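Local coordinates for KaiC-like domain-containing protein (Pyrococcus horikoshii, PDB 3BS4), which is of unknown function but resembles KaiC-type, RecA-like domains and holds an unidentified peptide in the crystal, at residues I117-M131 with V170-R182. Sequence-based numbering, arbitrary orientation. Where two conformers were deposited one is given.
Sequences IKYAKAVEDHKKVWM and VRYGHPAYKKYPR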
loop_
_atom_site.group_PDB
_atom_site.type_symbol
_atom_site.label_atom_id
_atom_site.label_comp_id
_atom_site.label_asym_id
_atom_site.label_seq_id
_atom_site.Cartn_x
_atom_site.Cartn_y
_atom_site.Cartn_z
ATOM N N ILE A 117 11.672 -12.728 -5.994
ATOM C CA ILE A 117 12.982 -12.826 -5.331
ATOM C C ILE A 117 13.739 -11.493 -5.381
ATOM O O ILE A 117 14.472 -11.139 -4.439
ATOM C CB ILE A 117 13.830 -14.040 -5.854
ATOM C CG1 ILE A 117 15.024 -14.309 -4.940
ATOM C CG2 ILE A 117 14.270 -13.848 -7.280
ATOM C CD1 ILE A 117 14.674 -15.280 -3.828
ATOM N N LYS A 118 13.557 -10.733 -6.457
ATOM C CA LYS A 118 14.202 -9.423 -6.541
ATOM C C LYS A 118 13.627 -8.455 -5.491
ATOM O O LYS A 118 14.374 -7.690 -4.862
ATOM C CB LYS A 118 14.146 -8.862 -7.959
ATOM C CG LYS A 118 15.001 -9.714 -8.901
ATOM C CD LYS A 118 15.145 -9.120 -10.289
ATOM C CE LYS A 118 16.219 -9.922 -11.038
ATOM N NZ LYS A 118 16.330 -9.475 -12.461
ATOM N N TYR A 119 12.311 -8.518 -5.272
ATOM C CA TYR A 119 11.726 -7.723 -4.185
ATOM C C TYR A 119 12.263 -8.163 -2.827
ATOM O O TYR A 119 12.554 -7.330 -1.964
ATOM C CB TYR A 119 10.212 -7.856 -4.140
ATOM C CG TYR A 119 9.448 -6.871 -4.994
ATOM C CD1 TYR A 119 9.810 -5.523 -5.061
ATOM C CD2 TYR A 119 8.297 -7.274 -5.648
ATOM C CE1 TYR A 119 9.063 -4.614 -5.840
ATOM C CE2 TYR A 119 7.556 -6.389 -6.416
ATOM C CZ TYR A 119 7.943 -5.078 -6.520
ATOM O OH TYR A 119 7.173 -4.219 -7.267
ATOM N N ALA A 120 12.367 -9.474 -2.632
ATOM C CA ALA A 120 12.760 -9.998 -1.321
ATOM C C ALA A 120 14.154 -9.513 -0.970
ATOM O O ALA A 120 14.421 -9.155 0.169
ATOM C CB ALA A 120 12.705 -11.525 -1.324
ATOM N N LYS A 121 15.030 -9.481 -1.965
ATOM C CA LYS A 121 16.396 -9.023 -1.768
ATOM C C LYS A 121 16.418 -7.542 -1.390
ATOM O O LYS A 121 17.131 -7.150 -0.477
ATOM C CB LYS A 121 17.224 -9.292 -3.027
ATOM C CG LYS A 121 17.227 -10.760 -3.427
ATOM C CD LYS A 121 18.026 -11.001 -4.705
ATOM C CE LYS A 121 18.090 -12.482 -5.057
ATOM N NZ LYS A 121 18.835 -13.283 -4.059
ATOM N N ALA A 122 15.612 -6.735 -2.086
ATOM C CA ALA A 122 15.527 -5.283 -1.789
ATOM C C ALA A 122 15.000 -5.067 -0.391
ATOM O O ALA A 122 15.540 -4.260 0.372
ATOM C CB ALA A 122 14.616 -4.562 -2.801
ATOM N N VAL A 123 13.939 -5.794 -0.052
ATOM C CA VAL A 123 13.352 -5.683 1.267
ATOM C C VAL A 123 14.375 -6.067 2.340
ATOM O O VAL A 123 14.524 -5.347 3.334
ATOM C CB VAL A 123 12.063 -6.500 1.374
ATOM C CG1 VAL A 123 11.592 -6.537 2.826
ATOM C CG2 VAL A 123 10.988 -5.876 0.466
ATOM N N GLU A 124 15.071 -7.188 2.144
ATOM C CA GLU A 124 16.088 -7.614 3.110
ATOM C C GLU A 124 17.122 -6.509 3.295
ATOM O O GLU A 124 17.532 -6.206 4.430
ATOM C CB GLU A 124 16.754 -8.911 2.662
ATOM C CG GLU A 124 17.740 -9.468 3.692
ATOM C CD GLU A 124 18.294 -10.842 3.330
ATOM O OE1 GLU A 124 18.121 -11.288 2.179
ATOM O OE2 GLU A 124 18.939 -11.461 4.209
ATOM N N ASP A 125 17.538 -5.902 2.186
ATOM C CA ASP A 125 18.551 -4.856 2.245
ATOM C C ASP A 125 18.076 -3.631 3.047
ATOM O O ASP A 125 18.832 -3.116 3.898
ATOM C CB ASP A 125 19.091 -4.529 0.854
ATOM C CG ASP A 125 20.081 -5.611 0.346
ATOM O OD1 ASP A 125 20.432 -6.540 1.124
ATOM O OD2 ASP A 125 20.502 -5.542 -0.827
ATOM N N HIS A 126 16.821 -3.207 2.836
ATOM C CA HIS A 126 16.234 -2.102 3.627
ATOM C C HIS A 126 16.198 -2.460 5.087
ATOM O O HIS A 126 16.458 -1.622 5.958
ATOM C CB HIS A 126 14.746 -1.855 3.330
ATOM C CG HIS A 126 14.401 -1.617 1.906
ATOM N ND1 HIS A 126 15.304 -1.173 0.969
ATOM C CD2 HIS A 126 13.212 -1.728 1.266
ATOM C CE1 HIS A 126 14.688 -1.036 -0.194
ATOM N NE2 HIS A 126 13.420 -1.364 -0.039
ATOM N N LYS A 127 15.774 -3.688 5.373
ATOM C CA LYS A 127 15.555 -4.083 6.753
ATOM C C LYS A 127 16.895 -4.236 7.464
ATOM O O LYS A 127 16.979 -4.027 8.665
ATOM C CB LYS A 127 14.774 -5.395 6.835
ATOM C CG LYS A 127 13.314 -5.233 6.442
ATOM C CD LYS A 127 12.500 -6.422 6.910
ATOM C CE LYS A 127 11.033 -6.325 6.441
ATOM N NZ LYS A 127 10.302 -7.551 6.876
ATOM N N LYS A 128 17.938 -4.607 6.720
ATOM C CA LYS A 128 19.289 -4.695 7.331
ATOM C C LYS A 128 19.753 -3.308 7.766
ATOM O O LYS A 128 20.361 -3.158 8.839
ATOM C CB LYS A 128 20.291 -5.333 6.364
ATOM C CG LYS A 128 21.661 -5.680 6.969
ATOM C CD LYS A 128 22.560 -6.347 5.912
ATOM C CE LYS A 128 23.834 -6.926 6.526
ATOM N NZ LYS A 128 23.510 -7.800 7.695
ATOM N N VAL A 129 19.476 -2.296 6.946
ATOM C CA VAL A 129 19.813 -0.916 7.321
ATOM C C VAL A 129 19.039 -0.515 8.583
ATOM O O VAL A 129 19.621 -0.001 9.548
ATOM C CB VAL A 129 19.567 0.111 6.180
ATOM C CG1 VAL A 129 19.889 1.524 6.636
ATOM C CG2 VAL A 129 20.384 -0.245 4.937
ATOM N N TRP A 130 17.723 -0.730 8.578
ATOM C CA TRP A 130 16.917 -0.378 9.742
ATOM C C TRP A 130 17.401 -1.086 10.986
ATOM O O TRP A 130 17.444 -0.485 12.074
ATOM C CB TRP A 130 15.447 -0.726 9.503
ATOM C CG TRP A 130 14.751 0.238 8.576
ATOM C CD1 TRP A 130 14.971 1.576 8.472
ATOM C CD2 TRP A 130 13.676 -0.062 7.674
ATOM N NE1 TRP A 130 14.113 2.134 7.548
ATOM C CE2 TRP A 130 13.306 1.147 7.044
ATOM C CE3 TRP A 130 12.996 -1.239 7.336
ATOM C CZ2 TRP A 130 12.288 1.216 6.087
ATOM C CZ3 TRP A 130 11.987 -1.169 6.381
ATOM C CH2 TRP A 130 11.642 0.048 5.774
ATOM N N MET A 131 17.739 -2.367 10.850
ATOM C CA MET A 131 18.177 -3.140 12.021
ATOM C C MET A 131 19.549 -2.637 12.514
ATOM O O MET A 131 19.757 -2.464 13.731
ATOM C CB MET A 131 18.214 -4.651 11.739
ATOM C CG MET A 131 18.522 -5.493 12.994
ATOM S SD MET A 131 17.316 -5.387 14.365
ATOM C CE MET A 131 15.935 -6.136 13.526
ATOM N N VAL A 170 7.704 -17.146 -1.820
ATOM C CA VAL A 170 8.974 -16.526 -1.433
ATOM C C VAL A 170 8.910 -15.947 -0.015
ATOM O O VAL A 170 9.836 -16.128 0.778
ATOM C CB VAL A 170 9.398 -15.439 -2.447
ATOM C CG1 VAL A 170 10.530 -14.573 -1.876
ATOM C CG2 VAL A 170 9.810 -16.081 -3.754
ATOM N N ARG A 171 7.820 -15.258 0.304
ATOM C CA ARG A 171 7.639 -14.658 1.624
ATOM C C ARG A 171 7.562 -15.684 2.756
ATOM O O ARG A 171 7.947 -15.401 3.888
ATOM C CB ARG A 171 6.399 -13.773 1.635
ATOM C CG ARG A 171 6.517 -12.582 0.675
ATOM C CD ARG A 171 5.435 -11.541 0.923
ATOM N NE ARG A 171 4.116 -11.996 0.491
ATOM C CZ ARG A 171 3.507 -11.602 -0.627
ATOM N NH1 ARG A 171 4.075 -10.712 -1.440
ATOM N NH2 ARG A 171 2.310 -12.086 -0.917
ATOM N N TYR A 172 7.094 -16.887 2.441
ATOM C CA TYR A 172 6.986 -17.943 3.444
ATOM C C TYR A 172 8.342 -18.316 4.045
ATOM O O TYR A 172 8.421 -18.636 5.235
ATOM C CB TYR A 172 6.344 -19.192 2.831
ATOM C CG TYR A 172 6.217 -20.333 3.814
ATOM C CD1 TYR A 172 5.199 -20.341 4.759
ATOM C CD2 TYR A 172 7.123 -21.389 3.810
ATOM C CE1 TYR A 172 5.084 -21.379 5.666
ATOM C CE2 TYR A 172 7.020 -22.437 4.727
ATOM C CZ TYR A 172 5.987 -22.421 5.647
ATOM O OH TYR A 172 5.854 -23.444 6.572
ATOM N N GLY A 173 9.395 -18.288 3.231
ATOM C CA GLY A 173 10.708 -18.775 3.679
ATOM C C GLY A 173 11.897 -17.823 3.654
ATOM O O GLY A 173 12.945 -18.116 4.246
ATOM N N HIS A 174 11.751 -16.686 2.982
ATOM C CA HIS A 174 12.883 -15.779 2.785
ATOM C C HIS A 174 13.301 -15.042 4.066
ATOM O O HIS A 174 12.445 -14.649 4.864
ATOM C CB HIS A 174 12.554 -14.763 1.686
ATOM C CG HIS A 174 13.765 -14.121 1.094
ATOM N ND1 HIS A 174 14.411 -13.061 1.695
ATOM C CD2 HIS A 174 14.462 -14.400 -0.030
ATOM C CE1 HIS A 174 15.448 -12.709 0.959
ATOM N NE2 HIS A 174 15.506 -13.509 -0.092
ATOM N N PRO A 175 14.632 -14.864 4.271
ATOM C CA PRO A 175 15.139 -14.132 5.442
ATOM C C PRO A 175 14.543 -12.748 5.640
ATOM O O PRO A 175 14.396 -12.310 6.777
ATOM C CB PRO A 175 16.645 -14.003 5.165
ATOM C CG PRO A 175 16.961 -15.089 4.234
ATOM C CD PRO A 175 15.726 -15.382 3.430
ATOM N N ALA A 176 14.179 -12.074 4.549
ATOM C CA ALA A 176 13.569 -10.740 4.647
ATOM C C ALA A 176 12.332 -10.734 5.540
ATOM O O ALA A 176 11.992 -9.719 6.138
ATOM C CB ALA A 176 13.223 -10.198 3.245
ATOM N N TYR A 177 11.654 -11.878 5.617
ATOM C CA TYR A 177 10.411 -11.987 6.375
ATOM C C TYR A 177 10.520 -12.853 7.610
ATOM O O TYR A 177 9.661 -12.788 8.493
ATOM C CB TYR A 177 9.294 -12.507 5.474
ATOM C CG TYR A 177 9.175 -11.632 4.281
ATOM C CD1 TYR A 177 8.520 -10.409 4.385
ATOM C CD2 TYR A 177 9.794 -11.962 3.077
ATOM C CE1 TYR A 177 8.433 -9.565 3.333
ATOM C CE2 TYR A 177 9.717 -11.096 1.987
ATOM C CZ TYR A 177 9.026 -9.891 2.147
ATOM O OH TYR A 177 8.903 -8.996 1.128
ATOM N N LYS A 178 11.578 -13.651 7.677
ATOM C CA LYS A 178 11.726 -14.593 8.784
ATOM C C LYS A 178 12.800 -14.197 9.794
ATOM O O LYS A 178 12.749 -14.629 10.943
ATOM C CB LYS A 178 11.950 -16.017 8.253
ATOM C CG LYS A 178 10.813 -16.526 7.367
ATOM C CD LYS A 178 9.597 -16.995 8.185
ATOM C CE LYS A 178 8.294 -16.575 7.508
ATOM N NZ LYS A 178 7.164 -17.544 7.718
ATOM N N LYS A 179 13.758 -13.374 9.373
ATOM C CA LYS A 179 14.886 -12.989 10.226
ATOM C C LYS A 179 14.836 -11.518 10.684
ATOM O O LYS A 179 15.725 -11.060 11.394
ATOM C CB LYS A 179 16.220 -13.299 9.522
ATOM C CG LYS A 179 16.556 -14.813 9.379
ATOM C CD LYS A 179 15.580 -15.542 8.443
ATOM C CE LYS A 179 16.130 -16.832 7.825
ATOM N NZ LYS A 179 15.145 -17.392 6.824
ATOM N N TYR A 180 13.786 -10.799 10.278
ATOM C CA TYR A 180 13.571 -9.397 10.658
ATOM C C TYR A 180 12.107 -9.203 11.023
ATOM O O TYR A 180 11.282 -10.023 10.620
ATOM C CB TYR A 180 13.868 -8.480 9.472
ATOM C CG TYR A 180 15.289 -8.529 9.005
ATOM C CD1 TYR A 180 16.258 -7.740 9.623
ATOM C CD2 TYR A 180 15.676 -9.360 7.954
ATOM C CE1 TYR A 180 17.582 -7.778 9.219
ATOM C CE2 TYR A 180 17.007 -9.405 7.537
ATOM C CZ TYR A 180 17.952 -8.602 8.180
ATOM O OH TYR A 180 19.269 -8.610 7.786
ATOM N N PRO A 181 11.777 -8.101 11.739
ATOM C CA PRO A 181 10.386 -7.791 12.041
ATOM C C PRO A 181 9.562 -7.702 10.763
ATOM O O PRO A 181 10.066 -7.271 9.728
ATOM C CB PRO A 181 10.469 -6.421 12.706
ATOM C CG PRO A 181 11.831 -6.429 13.347
ATOM C CD PRO A 181 12.679 -7.086 12.318
ATOM N N ARG A 182 8.317 -8.149 10.847
ATOM C CA ARG A 182 7.400 -8.082 9.720
ATOM C C ARG A 182 6.578 -6.797 9.809
ATOM O O ARG A 182 6.490 -6.152 10.868
ATOM C CB ARG A 182 6.482 -9.316 9.703
ATOM C CG ARG A 182 7.096 -10.573 9.052
ATOM C CD ARG A 182 6.067 -11.724 9.021
ATOM N NE ARG A 182 6.454 -12.895 8.221
ATOM C CZ ARG A 182 6.039 -13.135 6.973
ATOM N NH1 ARG A 182 5.236 -12.274 6.348
ATOM N NH2 ARG A 182 6.434 -14.237 6.332
HETATM O O HOH W 1 21.409 -8.147 9.564
#
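K127 reaches from helix 115-132 to helix 175-178 and the loop after it, meeting Y180 and P181. Its CB lies over one face of the Y180 ring, 4.1 Å from the centroid, as a CH-pi contact. CG stands anti to the carbonyl carbon (chi1 -72°), and the chain then runs extended past the base of the tyrosine. CD packs 3.6 Å from Y180 CB. CE lies near the carbonyl oxygens of both A176 and P181. NZ ends in hydrogen bonds to both: 2.8 Å to A176 O and 2.9 Å to P181 O. In each, the donor is tilted about 20° from the carbonyl plane. The same ammonium also bonds to the backbone of the bound peptide, so three acceptors grip a buried ammonium and probably offset the cost of burying its charge.

Y180 turns its edge to M131 CB. A water joins its OH to K128 NZ. Farther along the helix, A120 CB sits 3.5 Å above the centre of the H174 ring. P175 CD lies over the rim of the opposite face. H174 ND1 also caps helix 175-178 by accepting from A176 N at 3.0 Å, which helps set the ring's rotation. The extended E124 side chain crosses H174 at about a right angle and brings OE1 to the ring edge, 3.3 Å from H174 CE1. A176 CB fits against the helix backbone near A120 O.

Y177 OH, packed against V123, bonds to the peptide backbone too. The contact thus joins helix 115-132, which precedes strand 141-146, to the segment that leads into strand 184-190. This is consistent with the RecA-like fold of KaiC-type domains, and the contact forms part of the peptide-binding site.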